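Local coordinates for peptidase M14 domain-containing protein (PDB 2QVP) that is probably a zinc-dependent metallocarboxypeptidase of the M14 family, or a closely related hydrolase acting on ester bonds, at residues A[54-59]-A[104-109]; A[77-82]-A[168-173]; A[176-181]-A[243-248]. One frame throughout, in Å; residues are numbered along the deposited sequence.

Contact 1: residues A[54-59]-A[104-109]; sequences YLLQSP and VLPLVN
Leu-56 and Val-104 form an antiparallel hydrogen-bonded pair between strands 51-57 and 101-105: Leu-56 N donates to Val-104 O at 2.9 Å, and Val-104 N donates back to Leu-56 O at 2.8 Å. Two residues before Leu-56, Tyr-54 comes level with Pro-106, which has no N-H to offer, and two waters take over the pairing. Leu-107 N donates to one of them, which is also bonded to Tyr-54 O at 2.7 Å; the other accepts from Tyr-54 N and is bonded to Leu-107 O. On one side of the sheet the branched ends of Leu-55 and Leu-105 cross at a slant, CD1 of Leu-55 lying 3.7 Å from CD2 of Leu-105. Leu-55 reaches there because its CG stands anti to the backbone N (chi1 179°). The same CD2 of Leu-105 rests 3.3 Å from Tyr-54 O. On the other face Leu-56 CB and Val-104 CB are 4.5 Å apart, and Leu-56 CD1 extends to Pro-106 CG at 4.3 Å. Helix 24-38 packs there through Leu-31, which touches both Leu-56 and Pro-106, while Leu-85 of helix 80-91 meets Val-104. The side chains thus join by apolar packing alone, and directional bonding falls to the backbone and, where proline interrupts it, to water.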
# COMPACT_ATOMS: atom_id res chain seq x y z
N TYR A 54 -11.97 3.71 2.51
CA TYR A 54 -12.49 2.97 1.36
C TYR A 54 -11.79 1.68 0.98
O TYR A 54 -10.58 1.54 1.12
CB TYR A 54 -12.41 3.83 0.08
CG TYR A 54 -13.36 4.99 0.00
CD1 TYR A 54 -14.74 4.79 -0.11
CD2 TYR A 54 -12.88 6.32 -0.01
CE1 TYR A 54 -15.62 5.87 -0.19
CE2 TYR A 54 -13.75 7.39 -0.12
CZ TYR A 54 -15.12 7.16 -0.18
OH TYR A 54 -16.00 8.21 -0.27
N LEU A 55 -12.58 0.76 0.45
CA LEU A 55 -12.08 -0.40 -0.25
C LEU A 55 -12.67 -0.24 -1.65
O LEU A 55 -13.88 -0.27 -1.82
CB LEU A 55 -12.55 -1.71 0.36
CG LEU A 55 -12.01 -2.93 -0.42
CD1 LEU A 55 -10.47 -3.05 -0.23
CD2 LEU A 55 -12.77 -4.16 0.00
N LEU A 56 -11.82 -0.06 -2.66
CA LEU A 56 -12.27 0.09 -4.02
C LEU A 56 -12.01 -1.25 -4.69
O LEU A 56 -10.92 -1.79 -4.53
CB LEU A 56 -11.51 1.20 -4.75
CG LEU A 56 -11.56 2.63 -4.22
CD1 LEU A 56 -10.87 3.56 -5.18
CD2 LEU A 56 -12.97 3.10 -3.96
N GLN A 57 -12.99 -1.79 -5.42
CA GLN A 57 -12.81 -3.07 -6.10
C GLN A 57 -13.17 -2.93 -7.56
O GLN A 57 -14.16 -2.26 -7.90
CB GLN A 57 -13.67 -4.15 -5.43
CG GLN A 57 -13.23 -4.43 -4.01
CD GLN A 57 -13.85 -5.64 -3.39
OE1 GLN A 57 -15.07 -5.68 -3.17
NE2 GLN A 57 -13.01 -6.64 -3.04
N SER A 58 -12.38 -3.55 -8.43
CA SER A 58 -12.66 -3.51 -9.84
C SER A 58 -14.01 -4.20 -10.13
O SER A 58 -14.44 -5.08 -9.36
CB SER A 58 -11.52 -4.13 -10.66
OG SER A 58 -11.24 -5.47 -10.27
N PRO A 59 -14.69 -3.79 -11.21
CA PRO A 59 -15.98 -4.36 -11.58
C PRO A 59 -15.92 -5.76 -12.19
O PRO A 59 -14.95 -6.10 -12.87
CB PRO A 59 -16.51 -3.38 -12.62
CG PRO A 59 -15.32 -2.79 -13.23
CD PRO A 59 -14.29 -2.72 -12.15
N VAL A 104 -8.26 -2.12 -3.86
CA VAL A 104 -7.37 -1.10 -3.39
C VAL A 104 -7.87 -0.48 -2.10
O VAL A 104 -9.04 -0.25 -1.99
CB VAL A 104 -7.19 0.03 -4.46
CG1 VAL A 104 -6.46 1.18 -3.86
CG2 VAL A 104 -6.42 -0.47 -5.70
N LEU A 105 -6.98 -0.30 -1.12
CA LEU A 105 -7.23 0.43 0.11
C LEU A 105 -6.42 1.72 -0.14
O LEU A 105 -5.25 1.79 0.20
CB LEU A 105 -6.74 -0.34 1.36
CG LEU A 105 -7.60 -1.52 1.81
CD1 LEU A 105 -6.92 -2.42 2.81
CD2 LEU A 105 -8.96 -1.00 2.40
N PRO A 106 -7.04 2.73 -0.78
CA PRO A 106 -6.26 3.91 -1.17
C PRO A 106 -5.65 4.78 -0.04
O PRO A 106 -4.57 5.35 -0.24
CB PRO A 106 -7.24 4.70 -2.04
CG PRO A 106 -8.55 4.26 -1.68
CD PRO A 106 -8.44 2.86 -1.22
N LEU A 107 -6.34 4.85 1.10
CA LEU A 107 -5.94 5.64 2.26
C LEU A 107 -6.52 5.05 3.55
O LEU A 107 -7.72 5.14 3.82
CB LEU A 107 -6.39 7.09 2.09
CG LEU A 107 -6.10 8.12 3.17
CD1 LEU A 107 -4.63 8.10 3.64
CD2 LEU A 107 -6.54 9.51 2.62
N VAL A 108 -5.65 4.45 4.35
CA VAL A 108 -6.03 3.84 5.62
C VAL A 108 -6.00 4.81 6.79
O VAL A 108 -6.75 4.64 7.68
CB VAL A 108 -5.14 2.58 5.89
CG1 VAL A 108 -5.39 1.98 7.31
CG2 VAL A 108 -5.36 1.57 4.79
N ASN A 109 -5.16 5.83 6.76
CA ASN A 109 -5.05 6.79 7.84
C ASN A 109 -5.32 8.21 7.34
O ASN A 109 -4.39 8.99 7.20
CB ASN A 109 -3.64 6.65 8.43
CG ASN A 109 -3.37 7.55 9.61
OD1 ASN A 109 -4.27 8.18 10.18
ND2 ASN A 109 -2.10 7.60 9.99
O HOH W 1 -8.45 2.83 2.19
O HOH W 2 -10.00 5.91 2.16

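Contact 2: residues A[77-82]-A[168-173]; sequences EESAGP and CHEDVL
Glu-170 OE2 accepts the backbone N-H of Ala-80 at 3.0 Å, the donor lying 63° out of the carboxylate plane, and the same oxygen makes a salt bridge with Arg-255; OE1 is hydrogen-bonded to Thr-246 OG1. The carboxylate also lies against the methyl of Ala-80, whose CB is 3.2 Å from OE2. Further back, Glu-170 CB presses on Glu-78 CB at 3.6 Å, so the two glutamates touch by their stems and send their acid groups apart. With an alanine in place of Glu-170, Ala-80 N would probably lose its acceptor, Thr-246 OG1 this partner and Arg-255 this counter-charge. The extended chain of Glu-78 reaches across the strand backbone: OE1 receives a weak bond from Glu-170 N at 3.2 Å and comes obliquely to the His-169 ring, 3.1 Å from CD2, with carboxylate and ring planes 59° apart. OE2 is held by His-75 and by Arg-118, which pairs with Glu-77 as well; these donors probably offset its closeness to Glu-170 O. The side chain of Glu-77 crosses that of Val-172 at about a right angle, Glu-77 CG 3.8 Å from Val-172 CG2. One water accepts from Val-172 N and lies within hydrogen-bonding distance of Glu-77 OE2 and Glu-170 O, and another bridges Glu-78 O and Cys-168 O at 2.6 Å from the latter. His-75 and Glu-78 on one loop, with His-169 near the end of a central strand, are consistent with the HXXE-plus-histidine zinc site of M14 peptidases.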
# COMPACT_ATOMS: atom_id res chain seq x y z
N GLU A 77 2.44 10.64 7.01
CA GLU A 77 3.57 11.34 6.40
C GLU A 77 4.05 10.66 5.11
O GLU A 77 4.76 11.28 4.33
CB GLU A 77 4.78 11.56 7.38
CG GLU A 77 5.90 10.47 7.54
CD GLU A 77 5.47 9.23 8.30
OE1 GLU A 77 4.26 8.97 8.30
OE2 GLU A 77 6.33 8.50 8.86
N GLU A 78 3.63 9.42 4.85
CA GLU A 78 4.10 8.64 3.71
C GLU A 78 3.09 8.83 2.58
O GLU A 78 2.57 7.88 1.98
CB GLU A 78 4.24 7.18 4.15
CG GLU A 78 5.14 6.98 5.39
CD GLU A 78 5.22 5.54 5.89
OE1 GLU A 78 4.67 4.62 5.27
OE2 GLU A 78 5.83 5.32 6.94
N SER A 79 2.86 10.10 2.27
CA SER A 79 1.84 10.55 1.35
C SER A 79 2.00 10.15 -0.10
O SER A 79 0.99 10.08 -0.81
CB SER A 79 1.71 12.09 1.45
OG SER A 79 2.96 12.72 1.35
N ALA A 80 3.21 9.82 -0.55
CA ALA A 80 3.40 9.41 -1.95
C ALA A 80 2.72 8.07 -2.28
O ALA A 80 2.50 7.76 -3.46
CB ALA A 80 4.89 9.42 -2.31
N GLY A 81 2.38 7.28 -1.25
CA GLY A 81 1.62 6.06 -1.43
C GLY A 81 0.26 6.34 -2.04
O GLY A 81 0.02 5.90 -3.17
N PRO A 82 -0.63 7.03 -1.29
CA PRO A 82 -1.95 7.44 -1.78
C PRO A 82 -1.94 8.25 -3.08
O PRO A 82 -2.72 7.96 -3.97
CB PRO A 82 -2.51 8.29 -0.63
CG PRO A 82 -1.93 7.69 0.55
CD PRO A 82 -0.51 7.35 0.15
N CYS A 168 2.10 0.32 0.02
CA CYS A 168 3.00 1.35 -0.42
C CYS A 168 3.37 2.34 0.66
O CYS A 168 2.63 3.28 0.95
CB CYS A 168 2.38 2.01 -1.66
SG CYS A 168 2.29 0.75 -3.03
N HIS A 169 4.55 2.09 1.23
CA HIS A 169 5.13 2.91 2.31
C HIS A 169 6.20 3.85 1.80
O HIS A 169 6.58 3.80 0.62
CB HIS A 169 5.72 2.00 3.38
CG HIS A 169 4.70 1.44 4.32
ND1 HIS A 169 3.66 0.65 3.89
CD2 HIS A 169 4.57 1.55 5.66
CE1 HIS A 169 2.92 0.32 4.93
NE2 HIS A 169 3.45 0.85 6.01
N GLU A 170 6.64 4.74 2.70
CA GLU A 170 7.75 5.61 2.50
C GLU A 170 8.57 5.62 3.78
O GLU A 170 8.00 5.51 4.87
CB GLU A 170 7.31 7.04 2.23
CG GLU A 170 6.32 7.21 1.14
CD GLU A 170 6.55 8.50 0.45
OE1 GLU A 170 7.41 8.47 -0.45
OE2 GLU A 170 5.88 9.51 0.77
N ASP A 171 9.89 5.72 3.65
CA ASP A 171 10.77 5.79 4.82
C ASP A 171 11.16 7.28 4.79
O ASP A 171 12.02 7.68 4.01
CB ASP A 171 11.92 4.79 4.69
CG ASP A 171 12.62 4.53 6.00
OD1 ASP A 171 12.67 5.44 6.88
OD2 ASP A 171 13.22 3.43 6.11
N VAL A 172 10.51 8.08 5.64
CA VAL A 172 10.53 9.57 5.48
C VAL A 172 11.91 10.26 5.50
O VAL A 172 12.10 11.24 4.79
CB VAL A 172 9.52 10.26 6.44
CG1 VAL A 172 10.08 10.37 7.87
CG2 VAL A 172 9.10 11.62 5.87
N LEU A 173 12.84 9.73 6.30
CA LEU A 173 14.21 10.24 6.41
C LEU A 173 15.23 9.52 5.48
O LEU A 173 16.41 9.88 5.50
CB LEU A 173 14.70 10.13 7.88
CG LEU A 173 13.82 10.78 8.97
CD1 LEU A 173 14.43 10.60 10.36
CD2 LEU A 173 13.57 12.24 8.65
O HOH W 3 8.43 7.15 7.32
O HOH W 4 1.69 5.37 2.18

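Contact 3: residues A[176-181]-A[243-248]; sequences DTYVYT and CSETPG
Glu-245, predicted to be the proton donor/acceptor of the active site, sets its CB over one face of the Tyr-178 ring, 3.7 Å from the centroid, in a CH-pi contact. CG stays on that face, 3.5 Å from Tyr-178 CZ. The bend at chi2 (-80°) brings CD beside Tyr-178 OH at 3.8 Å and lays the carboxylate nearly parallel to the ring, the planes 13° apart. At the tip, OE1 remains 4.0 Å from Tyr-178 OH, while OE2 comes to the edge of the second tyrosine, 3.6 Å from Tyr-180 CE1. The backbones beneath are antiparallel: Glu-245 N bonds to Tyr-178 O, and Tyr-180 and Cys-243 exchange a pair of bonds, with Cys-243 SG oblique to the Tyr-180 ring. The main chain of Glu-245 is gripped too, since Thr-177 OG1 donates to its O at 2.8 Å from 47° above the carbonyl plane, and a water donates to both that oxygen and Asp-176 O. Pro-247 CB closes the end of the contact against Asp-176 O at 3.6 Å. Tyr-178 OH is probably, though at doubtfully short range, bonded to Asp-171 of strand 165-171, which flanks strand 241-247 on the side away from 178-182. Both tyrosines lean on Ile-221 of strand 220-222, while on the reverse face Val-179 and Thr-246 pack on Leu-199 of helix 190-200.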
# COMPACT_ATOMS: atom_id res chain seq x y z
N ASP A 176 17.63 6.59 -0.11
CA ASP A 176 17.65 5.36 -0.90
C ASP A 176 16.41 4.55 -0.68
O ASP A 176 15.75 4.68 0.36
CB ASP A 176 18.86 4.51 -0.53
CG ASP A 176 20.17 5.24 -0.73
OD1 ASP A 176 20.27 6.12 -1.62
OD2 ASP A 176 21.11 4.91 0.01
N THR A 177 16.12 3.68 -1.65
CA THR A 177 14.89 2.88 -1.66
C THR A 177 15.21 1.40 -1.44
O THR A 177 16.34 0.94 -1.62
CB THR A 177 14.07 3.13 -2.98
OG1 THR A 177 12.71 2.68 -2.83
CG2 THR A 177 14.71 2.47 -4.17
N TYR A 178 14.19 0.68 -0.99
CA TYR A 178 14.29 -0.74 -0.69
C TYR A 178 12.86 -1.28 -0.60
O TYR A 178 11.89 -0.54 -0.72
CB TYR A 178 15.06 -0.99 0.62
CG TYR A 178 14.42 -0.40 1.86
CD1 TYR A 178 14.54 0.95 2.15
CD2 TYR A 178 13.70 -1.21 2.75
CE1 TYR A 178 13.94 1.50 3.26
CE2 TYR A 178 13.11 -0.68 3.89
CZ TYR A 178 13.24 0.69 4.13
OH TYR A 178 12.66 1.29 5.24
N VAL A 179 12.76 -2.58 -0.43
CA VAL A 179 11.49 -3.27 -0.31
C VAL A 179 11.57 -4.36 0.75
O VAL A 179 12.66 -4.91 1.04
CB VAL A 179 11.04 -3.89 -1.65
CG1 VAL A 179 10.65 -2.82 -2.65
CG2 VAL A 179 12.16 -4.84 -2.19
N TYR A 180 10.41 -4.61 1.37
CA TYR A 180 10.19 -5.71 2.27
C TYR A 180 9.43 -6.65 1.36
O TYR A 180 8.45 -6.22 0.76
CB TYR A 180 9.27 -5.38 3.45
CG TYR A 180 9.89 -4.58 4.57
CD1 TYR A 180 9.86 -3.19 4.55
CD2 TYR A 180 10.52 -5.21 5.64
CE1 TYR A 180 10.44 -2.44 5.55
CE2 TYR A 180 11.11 -4.46 6.68
CZ TYR A 180 11.07 -3.09 6.61
OH TYR A 180 11.61 -2.36 7.63
N THR A 181 9.87 -7.90 1.22
CA THR A 181 9.09 -8.84 0.42
C THR A 181 8.87 -10.17 1.14
O THR A 181 9.60 -10.54 2.07
CB THR A 181 9.74 -9.11 -0.96
OG1 THR A 181 11.02 -9.71 -0.76
CG2 THR A 181 9.89 -7.81 -1.77
N CYS A 243 6.11 -4.66 0.73
CA CYS A 243 5.93 -3.36 1.33
C CYS A 243 7.07 -2.55 0.73
O CYS A 243 8.22 -2.76 1.10
CB CYS A 243 5.99 -3.41 2.84
SG CYS A 243 5.89 -1.81 3.60
N SER A 244 6.76 -1.71 -0.28
CA SER A 244 7.73 -0.86 -0.97
C SER A 244 8.04 0.36 -0.10
O SER A 244 7.16 0.85 0.58
CB SER A 244 7.16 -0.42 -2.32
OG SER A 244 5.85 0.10 -2.11
N GLU A 245 9.29 0.83 -0.08
CA GLU A 245 9.68 1.97 0.76
C GLU A 245 10.34 3.07 -0.07
O GLU A 245 11.53 3.03 -0.31
CB GLU A 245 10.60 1.50 1.88
CG GLU A 245 9.94 0.54 2.88
CD GLU A 245 9.08 1.22 3.92
OE1 GLU A 245 9.00 2.46 3.99
OE2 GLU A 245 8.48 0.47 4.70
N THR A 246 9.54 4.03 -0.56
CA THR A 246 10.11 5.15 -1.32
C THR A 246 10.77 6.14 -0.33
O THR A 246 10.31 6.28 0.80
CB THR A 246 9.12 5.79 -2.32
OG1 THR A 246 7.87 6.13 -1.67
CG2 THR A 246 8.88 4.80 -3.47
N PRO A 247 11.87 6.81 -0.75
CA PRO A 247 12.60 7.64 0.21
C PRO A 247 11.98 9.04 0.35
O PRO A 247 11.91 9.76 -0.64
CB PRO A 247 13.99 7.72 -0.41
CG PRO A 247 13.88 7.08 -1.81
CD PRO A 247 12.46 6.92 -2.10
N GLY A 248 11.57 9.43 1.57
CA GLY A 248 10.92 10.74 1.81
C GLY A 248 11.74 12.01 1.59
O GLY A 248 11.17 13.09 1.38
O HOH W 5 13.14 4.55 1.66

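How the contacts relate
All three contacts reach one mixed sheet. Contacts 2 and 3 are neighbours across strands 165-171 and 241-247, their centres 9 Å apart, and together they build the probable active site: the side chains of His-169 and Glu-245 approach to about 3 Å, and His-169 ND1 packs against Cys-243 SG at 3.3 Å. A sulfate, probably from the crystallisation liquor, lies about 6 Å from the His-169 side chain. Contact 1 sits away from the site; its centre is about 17 Å from that of contact 2, which it touches where Pro-106 O meets Pro-82 CG at 3.6 Å. Contacts 1 and 3, about 21 Å apart between centres, lie on opposite sides of the chain's centre.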